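Local coordinates for thioredoxin-like protein (Bacteroides caccae ATCC 43185, PDB 4YOD) that is of unknown detailed function but, with its thioredoxin fold, probably acts as an oxidoreductase, at residues A140-E143 with L144-N148; K243-I246 with K247-L251. All coordinates share one frame; numbering follows the deposited sequence.

Contact 1. Residues A140-E143 with L144-N148; sequences ARLE and LAQKN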
ATOM      1  N   ALA A 140      -2.544 -12.235 -10.126  1.00 26.27           N
ATOM      2  CA  ALA A 140      -2.927 -10.956 -10.731  1.00 27.43           C
ATOM      3  C   ALA A 140      -2.617  -9.791  -9.767  1.00 29.43           C
ATOM      4  O   ALA A 140      -2.072  -8.767 -10.194  1.00 26.31           O
ATOM      5  CB  ALA A 140      -4.410 -10.965 -11.103  1.00 29.35           C
ATOM      6  N   ARG A 141      -2.908  -9.969  -8.460  1.00 26.81           N
ATOM      7  CA  ARG A 141      -2.581  -8.948  -7.450  1.00 26.14           C
ATOM      8  C   ARG A 141      -1.059  -8.762  -7.327  1.00 28.21           C
ATOM      9  O   ARG A 141      -0.598  -7.630  -7.217  1.00 28.50           O
ATOM     10  CB  ARG A 141      -3.167  -9.343  -6.081  1.00 23.22           C
ATOM     11  CG  ARG A 141      -4.652  -9.073  -5.991  1.00 30.67           C
ATOM     12  CD  ARG A 141      -5.213  -9.516  -4.654  1.00 32.24           C
ATOM     13  NE  ARG A 141      -6.610  -9.106  -4.546  1.00 33.26           N
ATOM     14  CZ  ARG A 141      -7.342  -9.225  -3.448  1.00 42.47           C
ATOM     15  NH1 ARG A 141      -6.822  -9.757  -2.349  1.00 24.91           N
ATOM     16  NH2 ARG A 141      -8.596  -8.790  -3.431  1.00 29.55           N
ATOM     17  N   LEU A 142      -0.289  -9.866  -7.423  1.00 24.83           N
ATOM     18  CA  LEU A 142       1.185  -9.849  -7.332  1.00 24.01           C
ATOM     19  C   LEU A 142       1.785  -9.090  -8.529  1.00 28.13           C
ATOM     20  O   LEU A 142       2.646  -8.230  -8.318  1.00 26.18           O
ATOM     21  CB  LEU A 142       1.758 -11.276  -7.206  1.00 23.32           C
ATOM     22  CG  LEU A 142       3.289 -11.417  -6.956  1.00 27.09           C
ATOM     23  CD1 LEU A 142       3.764 -10.600  -5.727  1.00 26.16           C
ATOM     24  CD2 LEU A 142       3.680 -12.871  -6.826  1.00 27.21           C
ATOM     25  N   GLU A 143       1.251  -9.320  -9.747  1.00 25.68           N
ATOM     26  CA  GLU A 143       1.689  -8.595 -10.954  1.00 27.40           C
ATOM     27  C   GLU A 143       1.409  -7.088 -10.826  1.00 29.35           C
ATOM     28  O   GLU A 143       2.268  -6.257 -11.142  1.00 28.59           O
ATOM     29  CB  GLU A 143       0.963  -9.137 -12.197  1.00 30.00           C
ATOM     30  CG  GLU A 143       1.647 -10.316 -12.845  1.00 51.42           C
ATOM     31  CD  GLU A 143       1.485 -10.280 -14.354  1.00 90.57           C
ATOM     32  OE1 GLU A 143       2.189  -9.477 -15.011  1.00 88.56           O
ATOM     33  OE2 GLU A 143       0.613 -11.013 -14.875  1.00 93.31           O
ATOM     34  N   LEU A 144       0.196  -6.738 -10.379  1.00 26.14           N
ATOM     35  CA  LEU A 144      -0.192  -5.341 -10.211  1.00 26.57           C
ATOM     36  C   LEU A 144       0.621  -4.658  -9.072  1.00 29.46           C
ATOM     37  O   LEU A 144       0.998  -3.499  -9.236  1.00 29.34           O
ATOM     38  CB  LEU A 144      -1.700  -5.228  -9.966  1.00 26.55           C
ATOM     39  CG  LEU A 144      -2.273  -3.831  -9.693  1.00 30.39           C
ATOM     40  CD1 LEU A 144      -1.987  -2.847 -10.880  1.00 31.84           C
ATOM     41  CD2 LEU A 144      -3.761  -3.926  -9.406  1.00 31.18           C
ATOM     42  N   ALA A 145       0.941  -5.386  -7.973  1.00 25.49           N
ATOM     43  CA  ALA A 145       1.722  -4.847  -6.846  1.00 25.43           C
ATOM     44  C   ALA A 145       3.187  -4.509  -7.247  1.00 29.58           C
ATOM     45  O   ALA A 145       3.817  -3.681  -6.601  1.00 29.09           O
ATOM     46  CB  ALA A 145       1.702  -5.817  -5.682  1.00 25.38           C
ATOM     47  N   GLN A 146       3.687  -5.093  -8.349  1.00 27.05           N
ATOM     48  CA  GLN A 146       5.008  -4.800  -8.897  1.00 27.78           C
ATOM     49  C   GLN A 146       5.019  -3.454  -9.593  1.00 29.94           C
ATOM     50  O   GLN A 146       6.070  -2.814  -9.698  1.00 30.66           O
ATOM     51  CB  GLN A 146       5.447  -5.889  -9.913  1.00 30.24           C
ATOM     52  CG  GLN A 146       5.607  -7.304  -9.363  1.00 33.26           C
ATOM     53  CD  GLN A 146       6.363  -7.446  -8.066  1.00 46.27           C
ATOM     54  OE1 GLN A 146       7.358  -6.760  -7.779  1.00 43.44           O
ATOM     55  NE2 GLN A 146       5.940  -8.407  -7.283  1.00 43.79           N
ATOM     56  N   LYS A 147       3.860  -3.047 -10.139  1.00 24.76           N
ATOM     57  CA  LYS A 147       3.738  -1.767 -10.844  1.00 24.15           C
ATOM     58  C   LYS A 147       3.791  -0.628  -9.847  1.00 27.29           C
ATOM     59  O   LYS A 147       3.024  -0.635  -8.884  1.00 25.40           O
ATOM     60  CB  LYS A 147       2.420  -1.723 -11.628  1.00 25.82           C
ATOM     61  CG  LYS A 147       2.294  -2.831 -12.682  1.00 31.61           C
ATOM     62  CD  LYS A 147       1.141  -2.562 -13.612  1.00 31.06           C
ATOM     63  CE  LYS A 147       0.868  -3.761 -14.501  1.00 37.79           C
ATOM     64  NZ  LYS A 147      -0.320  -3.525 -15.364  1.00 41.21           N
ATOM     65  N   ASN A 148       4.707   0.345 -10.059  1.00 24.08           N
ATOM     66  CA  ASN A 148       4.899   1.511  -9.185  1.00 25.29           C
ATOM     67  C   ASN A 148       5.214   1.064  -7.750  1.00 28.94           C
ATOM     68  O   ASN A 148       4.912   1.772  -6.774  1.00 28.11           O
ATOM     69  CB  ASN A 148       3.683   2.449  -9.251  1.00 25.21           C
ATOM     70  CG  ASN A 148       3.220   2.626 -10.674  1.00 33.91           C
ATOM     71  OD1 ASN A 148       3.905   3.208 -11.507  1.00 28.99           O
ATOM     72  ND2 ASN A 148       2.103   2.033 -11.010  1.00 24.23           N
TER
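Q146 and L142, one helical turn apart, lie side by side and point the same way, the amide of the glutamine beside the isobutyl group of the leucine. CD1 of L142 approaches NE2 of Q146 to 3.5 Å. Because the Q146 chain bends at chi2 (-46°), its amide folds back over the last helical turn, and NE2 makes a weak bond, also 3.5 Å, to the carbonyl O of L142. A glutamine is long enough and flexible enough for this, and its OE1 turns to R149 just beyond. Replacing Q146 by an alanine removes the amide, which would probably leave O of L142 without this weak side-chain donor and R149 without the OE1 acceptor.

The backbone beneath is the C-terminal end of helix 132-146, part of the helical DUF5106 region, whose family belongs to the TPR clan. Regular i to i+4 bonding, as from L144 N to A140 O (3.0 Å) and from A145 N to R141 O (2.8 Å), gives way at Q146, whose N is shared weakly between O of L142 and O of E143. K147 N then reaches back three residues to L144 O at 3.0 Å.

L142 also packs on I118 and E122 of helix 114-125, where A145, small enough for close approach, touches E114. R141 leads away from the turn to D101 and Y117. Beside E143, the K147 chain brings CG to 3.8 Å from E143 O and runs on extended; its NZ stands 6.5 Å from OE1 of E143 and is bonded outside the turn, to Q250.

Contact 2. Residues K243-I246 with K247-L251; sequences KFTI and KEKQL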
ATOM      1  N   LYS A 243      -7.769   8.785 -23.207  1.00 51.56           N
ATOM      2  CA  LYS A 243      -8.088   7.455 -23.738  1.00 51.79           C
ATOM      3  C   LYS A 243      -8.319   6.413 -22.619  1.00 53.38           C
ATOM      4  O   LYS A 243      -8.551   5.244 -22.929  1.00 53.69           O
ATOM      5  CB  LYS A 243      -6.986   6.979 -24.704  1.00 54.61           C
ATOM      6  CG  LYS A 243      -6.788   7.879 -25.934  1.00 72.90           C
ATOM      7  CD  LYS A 243      -6.023   7.184 -27.078  1.00 85.22           C
ATOM      8  CE  LYS A 243      -4.520   7.095 -26.882  1.00 93.67           C
ATOM      9  NZ  LYS A 243      -3.847   8.406 -27.085  1.00101.44           N
ATOM     10  N   PHE A 244      -8.301   6.839 -21.328  1.00 46.41           N
ATOM     11  CA  PHE A 244      -8.536   5.986 -20.148  1.00 43.95           C
ATOM     12  C   PHE A 244      -7.555   4.782 -20.123  1.00 46.52           C
ATOM     13  O   PHE A 244      -7.925   3.669 -19.744  1.00 46.08           O
ATOM     14  CB  PHE A 244     -10.016   5.516 -20.054  1.00 47.66           C
ATOM     15  CG  PHE A 244     -11.046   6.472 -20.636  1.00 51.96           C
ATOM     16  CD1 PHE A 244     -11.320   7.690 -20.018  1.00 54.91           C
ATOM     17  CD2 PHE A 244     -11.741   6.152 -21.797  1.00 56.72           C
ATOM     18  CE1 PHE A 244     -12.247   8.583 -20.573  1.00 58.99           C
ATOM     19  CE2 PHE A 244     -12.682   7.036 -22.340  1.00 62.17           C
ATOM     20  CZ  PHE A 244     -12.932   8.244 -21.723  1.00 60.52           C
ATOM     21  N   THR A 245      -6.289   5.048 -20.492  1.00 41.64           N
ATOM     22  CA  THR A 245      -5.185   4.085 -20.592  1.00 39.81           C
ATOM     23  C   THR A 245      -4.781   3.515 -19.215  1.00 40.17           C
ATOM     24  O   THR A 245      -4.501   2.321 -19.123  1.00 39.29           O
ATOM     25  CB  THR A 245      -3.994   4.766 -21.287  1.00 44.96           C
ATOM     26  OG1 THR A 245      -4.478   5.380 -22.479  1.00 44.13           O
ATOM     27  CG2 THR A 245      -2.864   3.794 -21.633  1.00 42.24           C
ATOM     28  N   ILE A 246      -4.738   4.359 -18.163  1.00 35.57           N
ATOM     29  CA  ILE A 246      -4.379   3.927 -16.807  1.00 32.89           C
ATOM     30  C   ILE A 246      -5.361   2.861 -16.350  1.00 38.84           C
ATOM     31  O   ILE A 246      -4.936   1.789 -15.900  1.00 37.36           O
ATOM     32  CB  ILE A 246      -4.315   5.109 -15.813  1.00 34.18           C
ATOM     33  CG1 ILE A 246      -3.170   6.076 -16.179  1.00 33.41           C
ATOM     34  CG2 ILE A 246      -4.199   4.594 -14.355  1.00 31.38           C
ATOM     35  CD1 ILE A 246      -3.292   7.513 -15.580  1.00 39.42           C
ATOM     36  N   LYS A 247      -6.675   3.151 -16.512  1.00 38.15           N
ATOM     37  CA  LYS A 247      -7.785   2.282 -16.131  1.00 39.52           C
ATOM     38  C   LYS A 247      -7.809   1.014 -16.997  1.00 44.85           C
ATOM     39  O   LYS A 247      -7.819  -0.084 -16.442  1.00 44.46           O
ATOM     40  CB  LYS A 247      -9.119   3.052 -16.243  1.00 43.95           C
ATOM     41  CG  LYS A 247     -10.326   2.355 -15.638  1.00 54.00           C
ATOM     42  CD  LYS A 247     -11.614   3.053 -16.064  1.00 64.87           C
ATOM     43  CE  LYS A 247     -12.766   2.803 -15.122  1.00 78.00           C
ATOM     44  NZ  LYS A 247     -13.269   1.407 -15.196  1.00 91.06           N
ATOM     45  N   GLU A 248      -7.782   1.164 -18.339  1.00 42.93           N
ATOM     46  CA  GLU A 248      -7.863   0.034 -19.285  1.00 44.30           C
ATOM     47  C   GLU A 248      -6.679  -0.923 -19.182  1.00 44.67           C
ATOM     48  O   GLU A 248      -6.885  -2.130 -19.198  1.00 43.59           O
ATOM     49  CB  GLU A 248      -7.986   0.531 -20.727  1.00 48.04           C
ATOM     50  CG  GLU A 248      -9.414   0.814 -21.149  1.00 67.40           C
ATOM     51  CD  GLU A 248      -9.580   1.055 -22.637  1.00 96.81           C
ATOM     52  OE1 GLU A 248      -9.380   2.211 -23.075  1.00 96.35           O
ATOM     53  OE2 GLU A 248      -9.904   0.089 -23.367  1.00 91.31           O
ATOM     54  N   LYS A 249      -5.453  -0.398 -19.069  1.00 39.75           N
ATOM     55  CA  LYS A 249      -4.257  -1.246 -19.000  1.00 38.51           C
ATOM     56  C   LYS A 249      -3.813  -1.515 -17.552  1.00 39.27           C
ATOM     57  O   LYS A 249      -2.808  -2.192 -17.348  1.00 38.89           O
ATOM     58  CB  LYS A 249      -3.105  -0.625 -19.809  1.00 39.81           C
ATOM     59  CG  LYS A 249      -3.389  -0.431 -21.314  1.00 47.23           C
ATOM     60  CD  LYS A 249      -2.817  -1.543 -22.194  1.00 61.74           C
ATOM     61  CE  LYS A 249      -1.334  -1.409 -22.482  1.00 70.11           C
ATOM     62  NZ  LYS A 249      -0.842  -2.523 -23.338  1.00 82.69           N
ATOM     63  N   GLN A 250      -4.538  -0.992 -16.551  1.00 35.85           N
ATOM     64  CA  GLN A 250      -4.183  -1.150 -15.124  1.00 34.54           C
ATOM     65  C   GLN A 250      -2.723  -0.725 -14.874  1.00 35.46           C
ATOM     66  O   GLN A 250      -1.959  -1.474 -14.270  1.00 35.47           O
ATOM     67  CB  GLN A 250      -4.413  -2.603 -14.639  1.00 36.92           C
ATOM     68  CG  GLN A 250      -5.863  -3.045 -14.636  1.00 49.48           C
ATOM     69  CD  GLN A 250      -5.962  -4.479 -14.193  1.00 66.95           C
ATOM     70  OE1 GLN A 250      -5.943  -4.786 -12.997  1.00 58.32           O
ATOM     71  NE2 GLN A 250      -6.026  -5.391 -15.154  1.00 55.70           N
ATOM     72  N   LEU A 251      -2.329   0.453 -15.403  1.00 30.28           N
ATOM     73  CA  LEU A 251      -0.979   1.022 -15.231  1.00 28.23           C
ATOM     74  C   LEU A 251      -0.751   1.383 -13.780  1.00 30.15           C
ATOM     75  O   LEU A 251       0.385   1.368 -13.299  1.00 28.77           O
ATOM     76  CB  LEU A 251      -0.785   2.283 -16.108  1.00 28.15           C
ATOM     77  CG  LEU A 251      -0.973   2.124 -17.635  1.00 33.61           C
ATOM     78  CD1 LEU A 251      -0.651   3.432 -18.364  1.00 33.79           C
ATOM     79  CD2 LEU A 251      -0.159   0.946 -18.189  1.00 35.17           C
TER
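K247 follows F244 by three residues, its CB lying 3.8 Å from the carbonyl O of F244 before the long chain leads away from the turn, past D219. F244 holds the N-cap position of the short helix 245-249, and D241 just upstream accepts the N-H of I246 and, weakly, that of T245, so the first turn is tied to an acidic side chain.

E248 makes the first regular helical bond, its N reaching O of F244 at 2.9 Å and nearly straight (164°). The extended side chain leads the carboxylate back to the helix start, where OE1 lies 3.1 Å from O of K243; both are acceptors, so this is no hydrogen bond and the approach is probably unfavourable unless water or a cation eases it.

K249 repeats the pattern one residue on: its N binds O of T245 at 2.9 Å, and its CB rests against that oxygen. The chain then bends at CG and CD, sending the ammonium group outward.

Q250 leaves the helix with positive phi (52°), turning the backbone across the helix end; its N makes only a weak bond to O of K247.

L251 completes the turn. Its N donates to O of I246 at 3.0 Å, in the carbonyl plane on a lone pair. With CG anti to its carbonyl carbon (chi1 -58°), which helps lay the isobutyl group back over T245 and I246, CG comes 3.9 Å from CA of I246. CD1 lies 4.0 Å from CG2 of T245 and touches CG1 of I246 loosely at 4.3 Å; the buried I246 side chain turns away to F157 and Y252. The 6-to-1 bond from L251 to I246, the weak bond from Q250 to K247, the positive phi and the hydrophobic contact between I246 and L251 together make a Schellman motif.

How the contacts relate
Both are surface contacts: contact 1 is the C-terminal end of a long helix, contact 2 a complete short helix. Among the touching residues one is buried in each, A145 and I246. They hold different elements, helix 132-146 of the DUF5106 region and helix 245-249 of the thioredoxin-like region, and they end differently. Contact 1 ends in weak, shared backbone bonds and a folded glutamine amide, whereas contact 2 closes with a Schellman motif. The two also meet, their centres about 14 Å apart: N148 ND2 lies 2.9 Å from L251 O, a probable hydrogen bond, so side chains of contact 1 meet backbone carbonyls of contact 2 and join the two regions.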